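Local coordinates for virulence associated protein VapB (Rhodococcus hoagii, PDB 7B1Z) that is a plasmid-encoded virulence-associated protein, seen here as its C-terminal beta-barrel part, whose molecular role is not established and probably lies in infection, at residues N11-A16 and P41-F46; G48-S53 and G87-G92. All coordinates share one frame; numbering follows the deposited sequence. Where two conformers were deposited one is given.

Contact 1: N11-A16 and P41-F46; sequences NVISAA and PGAGAF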
ATOM      1  N   ASN A  11      -1.630  -5.232   6.282  1.00 24.98           N
ATOM      2  CA  ASN A  11      -1.654  -6.658   5.954  0.64 22.20           C
ATOM      3  C   ASN A  11      -1.809  -6.799   4.453  1.00 23.31           C
ATOM      4  O   ASN A  11      -2.465  -5.972   3.818  1.00 25.89           O
ATOM      5  CB  ASN A  11      -2.826  -7.424   6.610  0.64 28.08           C
ATOM      6  CG  ASN A  11      -2.693  -7.558   8.123  0.64 30.22           C
ATOM      7  OD1 ASN A  11      -3.120  -6.681   8.870  0.64 29.44           O
ATOM      8  ND2 ASN A  11      -2.132  -8.680   8.579  0.64 32.41           N
ATOM      9  N   VAL A  12      -1.271  -7.873   3.910  1.00 22.55           N
ATOM     10  CA  VAL A  12      -1.562  -8.284   2.550  1.00 21.70           C
ATOM     11  C   VAL A  12      -2.103  -9.705   2.642  1.00 23.08           C
ATOM     12  O   VAL A  12      -1.631 -10.509   3.458  1.00 26.75           O
ATOM     13  CB  VAL A  12      -0.331  -8.188   1.635  1.00 25.92           C
ATOM     14  CG1 VAL A  12       0.801  -9.015   2.177  1.00 30.47           C
ATOM     15  CG2 VAL A  12      -0.686  -8.576   0.211  1.00 26.17           C
ATOM     16  N   ILE A  13      -3.173  -9.969   1.909  1.00 21.43           N
ATOM     17  CA  ILE A  13      -3.692 -11.332   1.774  1.00 20.45           C
ATOM     18  C   ILE A  13      -3.794 -11.651   0.295  1.00 22.12           C
ATOM     19  O   ILE A  13      -4.291 -10.842  -0.491  1.00 24.62           O
ATOM     20  CB  ILE A  13      -5.051 -11.503   2.475  1.00 26.32           C
ATOM     21  CG1 ILE A  13      -6.153 -10.707   1.777  1.00 31.00           C
ATOM     22  CG2 ILE A  13      -4.917 -11.075   3.938  1.00 33.16           C
ATOM     23  CD1 ILE A  13      -7.540 -10.980   2.387  1.00 34.63           C
ATOM     24  N   SER A  14      -3.266 -12.800  -0.102  1.00 20.21           N
ATOM     25  CA  SER A  14      -3.151 -13.103  -1.518  1.00 19.69           C
ATOM     26  C   SER A  14      -3.754 -14.459  -1.799  1.00 19.90           C
ATOM     27  O   SER A  14      -3.405 -15.444  -1.149  1.00 21.92           O
ATOM     28  CB  SER A  14      -1.686 -13.075  -1.975  1.00 20.82           C
ATOM     29  OG  SER A  14      -1.075 -11.870  -1.576  1.00 22.29           O
ATOM     30  N   ALA A  15      -4.667 -14.497  -2.758  1.00 20.98           N
ATOM     31  CA  ALA A  15      -5.070 -15.740  -3.385  1.00 20.72           C
ATOM     32  C   ALA A  15      -4.124 -15.955  -4.563  1.00 22.06           C
ATOM     33  O   ALA A  15      -3.125 -15.251  -4.702  1.00 25.77           O
ATOM     34  CB  ALA A  15      -6.532 -15.683  -3.802  1.00 27.97           C
ATOM     35  N   ALA A  16      -4.451 -16.900  -5.443  1.00 22.62           N
ATOM     36  CA  ALA A  16      -3.594 -17.137  -6.598  1.00 21.75           C
ATOM     37  C   ALA A  16      -3.733 -16.041  -7.642  1.00 19.53           C
ATOM     38  O   ALA A  16      -2.741 -15.674  -8.292  1.00 24.19           O
ATOM     39  CB  ALA A  16      -3.929 -18.491  -7.210  1.00 25.22           C
ATOM     40  N   PRO A  41      -0.399 -18.008  -3.151  1.00 21.32           N
ATOM     41  CA  PRO A  41      -1.319 -17.724  -2.051  1.00 25.53           C
ATOM     42  C   PRO A  41      -0.560 -17.589  -0.740  1.00 22.72           C
ATOM     43  O   PRO A  41       0.320 -18.387  -0.423  1.00 23.98           O
ATOM     44  CB  PRO A  41      -2.255 -18.936  -2.042  1.00 26.92           C
ATOM     45  CG  PRO A  41      -2.225 -19.427  -3.479  1.00 26.82           C
ATOM     46  CD  PRO A  41      -0.764 -19.248  -3.844  1.00 23.01           C
ATOM     47  N   GLY A  42      -0.919 -16.570   0.028  1.00 22.28           N
ATOM     48  CA  GLY A  42      -0.325 -16.397   1.337  1.00 25.18           C
ATOM     49  C   GLY A  42      -0.784 -15.087   1.951  1.00 23.75           C
ATOM     50  O   GLY A  42      -1.605 -14.369   1.386  1.00 21.56           O
ATOM     51  N   ALA A  43      -0.213 -14.776   3.102  1.00 26.29           N
ATOM     52  CA  ALA A  43      -0.609 -13.542   3.755  1.00 27.55           C
ATOM     53  C   ALA A  43       0.493 -13.115   4.702  1.00 23.83           C
ATOM     54  O   ALA A  43       1.293 -13.934   5.158  1.00 27.38           O
ATOM     55  CB  ALA A  43      -1.925 -13.742   4.503  1.00 27.34           C
ATOM     56  N   GLY A  44       0.489 -11.841   5.052  1.00 28.26           N
ATOM     57  CA  GLY A  44       1.303 -11.421   6.174  1.00 27.55           C
ATOM     58  C   GLY A  44       1.099  -9.969   6.540  1.00 26.81           C
ATOM     59  O   GLY A  44       0.547  -9.178   5.773  1.00 23.96           O
ATOM     60  N   ALA A  45       1.558  -9.638   7.731  1.00 26.94           N
ATOM     61  CA  ALA A  45       1.554  -8.277   8.253  1.00 24.63           C
ATOM     62  C   ALA A  45       2.809  -7.513   7.820  1.00 25.47           C
ATOM     63  O   ALA A  45       3.842  -8.097   7.496  1.00 24.21           O
ATOM     64  CB  ALA A  45       1.475  -8.313   9.772  1.00 26.65           C
ATOM     65  N   PHE A  46       2.709  -6.184   7.821  1.00 26.68           N
ATOM     66  CA  PHE A  46       3.878  -5.348   7.587  1.00 24.54           C
ATOM     67  C   PHE A  46       3.743  -4.067   8.402  1.00 27.31           C
ATOM     68  O   PHE A  46       2.642  -3.689   8.818  1.00 24.11           O
ATOM     69  CB  PHE A  46       4.066  -5.088   6.083  1.00 24.71           C
ATOM     70  CG  PHE A  46       2.880  -4.476   5.407  1.00 22.59           C
ATOM     71  CD1 PHE A  46       2.659  -3.110   5.493  1.00 24.76           C
ATOM     72  CD2 PHE A  46       1.987  -5.255   4.691  1.00 24.95           C
ATOM     73  CE1 PHE A  46       1.563  -2.531   4.852  1.00 28.57           C
ATOM     74  CE2 PHE A  46       0.889  -4.681   4.047  1.00 26.22           C
ATOM     75  CZ  PHE A  46       0.688  -3.307   4.145  1.00 27.97           C
TER
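Strands 11-14 and 42-46 run antiparallel, their axes 4.7 Å apart and their N-to-C directions at 178°, and two hydrogen-bonded pairs, V12 with G44 and S14 with G42, hold them together. Each pair exchanges two hydrogen bonds: V12 N to G44 O (2.9 Å) is answered by G44 N to V12 O, and S14 N to G42 O (2.7 Å) by G42 N to S14 O. Between them lies the non-hydrogen-bonded pair I13 and A43, where CG2 of I13 meets CB of A43 at 4.0 Å. On that same face, in one of two modelled conformers of N11, ND2 comes to 3.8 Å from A45 CB, a tentative contact.

V12 and S14 project from the other face, opposite two glycines. With V12 CG1 between its backbone N and carbonyl carbon (chi1 57°), this methyl rests 3.6 Å from G44 O. S14 OG is instead hydrogen-bonded to Q19 on strand 18-25. The F46 ring leans onto the neighbouring strand at N11, meeting it obliquely, with CE2 3.4 Å from N11 N. Beyond the strands, P41 CG comes to 4.2 Å from A16 CB. With only glycine and alanine at 42-45, the geometry implies that cohesion rests mainly on four backbone bonds, with modest apolar contact added, while F46, buried and packed on L74 and I76, links this surface part of the wall to the interior.

Contact 2: G48-S53 and G87-G92; sequences GTLFTS and GHIQAG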
ATOM      1  N   GLY A  48       5.737  -0.031   8.878  1.00 23.00           N
ATOM      2  CA  GLY A  48       6.721   0.856   8.306  1.00 24.69           C
ATOM      3  C   GLY A  48       6.336   2.314   8.369  1.00 21.22           C
ATOM      4  O   GLY A  48       5.691   2.761   9.311  1.00 24.33           O
ATOM      5  N   THR A  49       6.757   3.051   7.358  1.00 21.39           N
ATOM      6  CA  THR A  49       6.638   4.494   7.322  1.00 22.56           C
ATOM      7  C   THR A  49       5.982   4.919   6.022  1.00 22.43           C
ATOM      8  O   THR A  49       6.394   4.484   4.939  1.00 22.91           O
ATOM      9  CB  THR A  49       8.014   5.135   7.453  1.00 25.01           C
ATOM     10  OG1 THR A  49       8.584   4.741   8.704  1.00 28.21           O
ATOM     11  CG2 THR A  49       7.929   6.654   7.390  1.00 29.25           C
ATOM     12  N   LEU A  50       4.992   5.796   6.150  1.00 21.73           N
ATOM     13  CA  LEU A  50       4.406   6.518   5.037  1.00 22.41           C
ATOM     14  C   LEU A  50       5.120   7.852   4.873  1.00 27.22           C
ATOM     15  O   LEU A  50       5.288   8.594   5.842  1.00 23.34           O
ATOM     16  CB  LEU A  50       2.914   6.754   5.282  1.00 21.03           C
ATOM     17  CG  LEU A  50       2.186   7.741   4.354  1.00 22.95           C
ATOM     18  CD1 LEU A  50       2.097   7.246   2.921  1.00 21.31           C
ATOM     19  CD2 LEU A  50       0.776   7.998   4.876  1.00 26.00           C
ATOM     20  N   PHE A  51       5.566   8.124   3.653  1.00 21.97           N
ATOM     21  CA  PHE A  51       6.194   9.383   3.263  1.00 22.49           C
ATOM     22  C   PHE A  51       5.273  10.123   2.296  1.00 24.27           C
ATOM     23  O   PHE A  51       4.937   9.601   1.226  1.00 23.35           O
ATOM     24  CB  PHE A  51       7.536   9.131   2.564  1.00 23.07           C
ATOM     25  CG  PHE A  51       8.533   8.378   3.372  1.00 20.87           C
ATOM     26  CD1 PHE A  51       8.533   6.987   3.363  1.00 21.63           C
ATOM     27  CD2 PHE A  51       9.519   9.036   4.080  1.00 22.03           C
ATOM     28  CE1 PHE A  51       9.474   6.285   4.105  1.00 25.42           C
ATOM     29  CE2 PHE A  51      10.461   8.321   4.807  1.00 23.19           C
ATOM     30  CZ  PHE A  51      10.437   6.952   4.806  1.00 21.53           C
ATOM     31  N   THR A  52       4.889  11.351   2.637  1.00 25.12           N
ATOM     32  CA  THR A  52       4.130  12.151   1.685  1.00 22.79           C
ATOM     33  C   THR A  52       4.323  13.619   2.001  1.00 26.52           C
ATOM     34  O   THR A  52       4.494  14.003   3.161  1.00 25.47           O
ATOM     35  CB  THR A  52       2.620  11.805   1.693  1.00 24.45           C
ATOM     36  OG1 THR A  52       1.936  12.634   0.737  1.00 25.81           O
ATOM     37  CG2 THR A  52       2.020  12.062   3.079  1.00 28.18           C
ATOM     38  N   SER A  53       4.352  14.436   0.961  1.00 27.74           N
ATOM     39  CA  SER A  53       4.420  15.871   1.192  1.00 34.88           C
ATOM     40  C   SER A  53       3.050  16.489   1.437  1.00 29.24           C
ATOM     41  O   SER A  53       2.978  17.665   1.824  1.00 29.00           O
ATOM     42  CB  SER A  53       5.099  16.573   0.013  1.00 38.04           C
ATOM     43  OG  SER A  53       4.401  16.350  -1.190  1.00 39.84           O
ATOM     44  N   GLY A  87       2.779   9.787  -2.755  1.00 20.37           N
ATOM     45  CA  GLY A  87       3.454   9.339  -1.549  1.00 20.91           C
ATOM     46  C   GLY A  87       3.716   7.849  -1.620  1.00 19.37           C
ATOM     47  O   GLY A  87       3.260   7.153  -2.518  1.00 20.78           O
ATOM     48  N   HIS A  88       4.458   7.347  -0.639  1.00 21.59           N
ATOM     49  CA  HIS A  88       4.785   5.933  -0.670  1.00 19.45           C
ATOM     50  C   HIS A  88       5.039   5.406   0.729  1.00 22.19           C
ATOM     51  O   HIS A  88       5.345   6.155   1.652  1.00 21.00           O
ATOM     52  CB  HIS A  88       5.997   5.676  -1.580  1.00 18.41           C
ATOM     53  CG  HIS A  88       7.330   5.941  -0.943  1.00 18.00           C
ATOM     54  ND1 HIS A  88       7.844   7.210  -0.731  1.00 18.84           N
ATOM     55  CD2 HIS A  88       8.270   5.077  -0.495  1.00 19.85           C
ATOM     56  CE1 HIS A  88       9.033   7.107  -0.158  1.00 21.04           C
ATOM     57  NE2 HIS A  88       9.333   5.825  -0.047  1.00 20.40           N
ATOM     58  N   ILE A  89       4.907   4.087   0.867  1.00 20.01           N
ATOM     59  CA  ILE A  89       5.209   3.380   2.106  1.00 18.79           C
ATOM     60  C   ILE A  89       6.447   2.532   1.893  1.00 20.81           C
ATOM     61  O   ILE A  89       6.570   1.854   0.875  1.00 19.36           O
ATOM     62  CB  ILE A  89       4.013   2.514   2.541  1.00 20.12           C
ATOM     63  CG1 ILE A  89       2.908   3.410   3.074  1.00 21.97           C
ATOM     64  CG2 ILE A  89       4.398   1.514   3.590  1.00 20.92           C
ATOM     65  CD1 ILE A  89       1.584   2.698   3.177  1.00 27.76           C
ATOM     66  N   GLN A  90       7.340   2.546   2.872  1.00 18.91           N
ATOM     67  CA  GLN A  90       8.430   1.586   2.988  1.00 18.44           C
ATOM     68  C   GLN A  90       8.145   0.735   4.221  1.00 20.26           C
ATOM     69  O   GLN A  90       7.998   1.269   5.328  1.00 21.30           O
ATOM     70  CB  GLN A  90       9.773   2.314   3.104  1.00 24.30           C
ATOM     71  CG  GLN A  90       9.985   3.297   1.972  1.00 22.38           C
ATOM     72  CD  GLN A  90      11.347   3.992   1.949  1.00 23.55           C
ATOM     73  OE1 GLN A  90      11.591   4.819   1.065  1.00 22.20           O
ATOM     74  NE2 GLN A  90      12.215   3.693   2.909  1.00 24.86           N
ATOM     75  N   ALA A  91       8.060  -0.569   4.056  1.00 21.04           N
ATOM     76  CA  ALA A  91       7.674  -1.411   5.175  1.00 18.54           C
ATOM     77  C   ALA A  91       8.503  -2.686   5.230  1.00 23.69           C
ATOM     78  O   ALA A  91       9.004  -3.173   4.217  1.00 21.95           O
ATOM     79  CB  ALA A  91       6.191  -1.790   5.089  1.00 24.10           C
ATOM     80  N   GLY A  92       8.610  -3.224   6.440  1.00 22.40           N
ATOM     81  CA  GLY A  92       9.111  -4.569   6.656  1.00 22.06           C
ATOM     82  C   GLY A  92       7.949  -5.535   6.769  1.00 25.96           C
ATOM     83  O   GLY A  92       6.977  -5.283   7.486  1.00 27.90           O
TER
HETATM   84  O   HOH W   1       7.231   9.820  -1.075  1.00 24.46           O
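Neighbouring strands of the closed antiparallel barrel, 42-52 and 85-93, meet here; over 48-52 and 87-92 the local axes approach to 4.7 Å, with N-to-C directions at 163°. The pairs T49 with Q90 and F51 with H88 each exchange two backbone hydrogen bonds; the bond from F51 N to H88 O is nearly straight (178° at the hydrogen).

T49, F51, H88 and Q90 share one face. The F51 and H88 rings are almost parallel, 12° between planes, yet slid so far that they barely overlap, with centroids 4.9 Å apart; CD1 of F51 lies over a face of the imidazole, 3.6 Å from its CE1. H88 NE2 donates to Q90 OE1 (2.7 Å) within the ring plane, while a water hydrogen-bonded to ND1 donates to F51 O. Together these two partners fix the imidazole's rotation. The extended Q90 chain crosses F51 at about a right angle, setting its CD 3.7 Å from F51 CE1, and its NE2 binds a glycerol, probably from crystallisation.

On the opposite face L50 CD1 packs against I89 CG1 at 3.9 Å, and L50 continues onto L55 and L58 of helix 55-61. G48 comes close to the other strand, its CA making a CA-H...O contact to Q90 O at 3.3 Å. A polar, aromatic outer row over an apolar inner row is the two-faced character of a beta-barrel wall.

How the contacts relate
Strand 42-52 lies between strands 4-14 and 85-93 in the barrel; contact 1 samples its start against the first, contact 2 its end against the second. The contact centres are 19 Å apart on opposite sides of the chain's centre, yet they meet where F46 CD1 lies 3.8 Å from A91 CB. Contact 1 is a surface contact, with one buried residue among twelve; contact 2 has five buried of ten. Buried areas are similar (440 and 401 Å²), but the chemistry differs: contact 1 is mostly backbone-bonded with light apolar contact, whereas contact 2 adds an aromatic-imidazole-amide cluster outside and leucine-isoleucine packing inside.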